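PDB 4IGB: LPXTG cell wall surface protein from Streptococcus gordonii, which is a peptidoglycan-anchored surface protein of unproven function, probably an adhesin that exposes its N-terminal domains on the streptococcal cell wall. Local coordinates for residues S91-N96 against Q104-L109. Sequence-based numbering, arbitrary orientation.
Sequences SLKFTN and QVDAYL
The antiparallel hairpin of strands 84-100 and 103-118 pairs Leu92 with Leu109 and Phe94 with Ala107, and it illustrates how a two-faced strand pair keeps apolar side chains on one face and polar and charged ones on the other. Both couples are hydrogen-bonded pairs: Leu92 N reaches Leu109 O at 2.8 Å and Phe94 N reaches Ala107 O at 2.7 Å, with the reciprocal bonds running from Leu109 N and Ala107 N. Lys93 and Tyr108 form the non-hydrogen-bonded pair between them.

The buried face carries Leu92, Phe94, Ala107 and Leu109. Leu109 CB meets the Phe94 ring at its edge, 4.2 Å from CE2, while Phe94 CB rests against Ala107 CB. Phe139 and Ile141 of strand 135-142, in the facing sheet, close over this side.

On the other face Lys93 runs alongside Tyr108. Lys93 CG stands anti to the backbone N (chi1 -179°) and the chain stays extended, which carries CG past Tyr108 CE1 at 3.6 Å and brings CE near the phenol oxygen. Lys93 NZ makes a long salt bridge, 4.0 Å to Asp106 OD2, and a water accepts from NZ and donates to OD2, bridging the two charges. Arg181 adds a cation-pi contact to the tyrosine ring.

The other carboxylate oxygen has two donors. Asn96 N approaches Asp106 OD1 at 2.8 Å in an almost straight bond (178°), and Gln104 NE2 donates to the syn lone pair of Asp106 OD1 at 3.0 Å; together they should restrain the carboxylate's rotation. The Gln104 amide also stacks on that of Asn96, their planes 28° apart. Here the Asn96 N-H is bonded to a side-chain carboxylate rather than to the carbonyl of Val105, within a hairpin whose apolar face lines the interior of a two-sheet beta sandwich.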
loop_
_atom_site.group_PDB
_atom_site.type_symbol
_atom_site.label_atom_id
_atom_site.label_comp_id
_atom_site.label_asym_id
_atom_site.label_seq_id
_atom_site.Cartn_x
_atom_site.Cartn_y
_atom_site.Cartn_z
ATOM N N SER B 91 16.103 2.392 10.361
ATOM C CA SER B 91 14.837 1.688 10.501
ATOM C C SER B 91 13.823 2.581 11.225
ATOM O O SER B 91 14.103 3.091 12.319
ATOM C CB SER B 91 15.053 0.386 11.286
ATOM O OG SER B 91 13.810 -0.163 11.674
ATOM N N LEU B 92 12.649 2.772 10.626
ATOM C CA LEU B 92 11.669 3.707 11.170
ATOM C C LEU B 92 10.332 3.066 11.470
ATOM O O LEU B 92 9.936 2.101 10.841
ATOM C CB LEU B 92 11.406 4.845 10.171
ATOM C CG LEU B 92 12.649 5.631 9.759
ATOM C CD1 LEU B 92 12.310 6.552 8.606
ATOM C CD2 LEU B 92 13.182 6.414 10.955
ATOM N N LYS B 93 9.599 3.676 12.383
ATOM C CA LYS B 93 8.213 3.328 12.577
ATOM C C LYS B 93 7.359 4.596 12.513
ATOM O O LYS B 93 7.722 5.620 13.095
ATOM C CB LYS B 93 8.029 2.624 13.924
ATOM C CG LYS B 93 6.612 2.193 14.193
ATOM C CD LYS B 93 6.465 1.631 15.590
ATOM C CE LYS B 93 4.989 1.349 15.906
ATOM N NZ LYS B 93 4.866 0.557 17.168
ATOM N N PHE B 94 6.248 4.532 11.780
ATOM C CA PHE B 94 5.221 5.557 11.872
ATOM C C PHE B 94 4.055 4.957 12.623
ATOM O O PHE B 94 3.438 4.018 12.151
ATOM C CB PHE B 94 4.778 6.038 10.486
ATOM C CG PHE B 94 5.872 6.684 9.690
ATOM C CD1 PHE B 94 5.992 8.064 9.643
ATOM C CD2 PHE B 94 6.774 5.910 8.974
ATOM C CE1 PHE B 94 7.014 8.666 8.905
ATOM C CE2 PHE B 94 7.806 6.499 8.240
ATOM C CZ PHE B 94 7.916 7.884 8.203
ATOM N N THR B 95 3.766 5.493 13.806
ATOM C CA THR B 95 2.734 4.927 14.666
ATOM C C THR B 95 1.355 5.572 14.455
ATOM O O THR B 95 1.229 6.791 14.423
ATOM C CB THR B 95 3.112 5.058 16.168
ATOM O OG1 THR B 95 4.372 4.424 16.408
ATOM C CG2 THR B 95 2.055 4.392 17.044
ATOM N N ASN B 96 0.322 4.740 14.367
ATOM C CA ASN B 96 -1.044 5.215 14.192
ATOM C C ASN B 96 -1.179 6.107 12.964
ATOM O O ASN B 96 -1.431 7.305 13.082
ATOM C CB ASN B 96 -1.531 5.962 15.437
ATOM C CG ASN B 96 -3.010 6.240 15.386
ATOM O OD1 ASN B 96 -3.724 5.650 14.572
ATOM N ND2 ASN B 96 -3.483 7.142 16.244
ATOM N N GLN B 104 -6.214 0.199 14.504
ATOM C CA GLN B 104 -5.074 1.082 14.276
ATOM C C GLN B 104 -3.999 0.403 13.417
ATOM O O GLN B 104 -3.641 -0.770 13.634
ATOM C CB GLN B 104 -4.463 1.541 15.598
ATOM C CG GLN B 104 -3.117 2.236 15.435
ATOM C CD GLN B 104 -2.498 2.613 16.774
ATOM O OE1 GLN B 104 -3.214 2.904 17.733
ATOM N NE2 GLN B 104 -1.165 2.596 16.847
ATOM N N VAL B 105 -3.484 1.164 12.455
ATOM C CA VAL B 105 -2.454 0.698 11.538
ATOM C C VAL B 105 -1.164 1.463 11.782
ATOM O O VAL B 105 -1.181 2.682 11.982
ATOM C CB VAL B 105 -2.887 0.873 10.060
ATOM C CG1 VAL B 105 -1.785 0.399 9.103
ATOM C CG2 VAL B 105 -4.182 0.118 9.794
ATOM N N ASP B 106 -0.052 0.732 11.793
ATOM C CA ASP B 106 1.285 1.327 11.850
ATOM C C ASP B 106 2.060 1.073 10.564
ATOM O O ASP B 106 1.786 0.109 9.851
ATOM C CB ASP B 106 2.101 0.768 13.023
ATOM C CG ASP B 106 1.402 0.932 14.355
ATOM O OD1 ASP B 106 0.774 1.982 14.590
ATOM O OD2 ASP B 106 1.465 -0.013 15.164
ATOM N N ALA B 107 3.031 1.935 10.276
ATOM C CA ALA B 107 3.930 1.710 9.157
ATOM C C ALA B 107 5.354 1.492 9.644
ATOM O O ALA B 107 5.794 2.090 10.628
ATOM C CB ALA B 107 3.892 2.874 8.189
ATOM N N TYR B 108 6.071 0.636 8.937
ATOM C CA TYR B 108 7.488 0.444 9.190
ATOM C C TYR B 108 8.214 0.728 7.891
ATOM O O TYR B 108 7.784 0.291 6.829
ATOM C CB TYR B 108 7.755 -0.978 9.694
ATOM C CG TYR B 108 7.089 -1.222 11.022
ATOM C CD1 TYR B 108 7.793 -1.066 12.208
ATOM C CD2 TYR B 108 5.743 -1.548 11.094
ATOM C CE1 TYR B 108 7.192 -1.264 13.430
ATOM C CE2 TYR B 108 5.124 -1.753 12.326
ATOM C CZ TYR B 108 5.857 -1.600 13.483
ATOM O OH TYR B 108 5.267 -1.783 14.702
ATOM N N LEU B 109 9.297 1.486 7.979
ATOM C CA LEU B 109 10.083 1.823 6.808
ATOM C C LEU B 109 11.540 1.501 7.116
ATOM O O LEU B 109 12.191 2.183 7.905
ATOM C CB LEU B 109 9.919 3.305 6.451
ATOM C CG LEU B 109 10.421 3.708 5.068
ATOM C CD1 LEU B 109 9.594 3.004 4.026
ATOM C CD2 LEU B 109 10.360 5.229 4.876
HETATM O O HOH W 1 2.137 0.526 17.635
#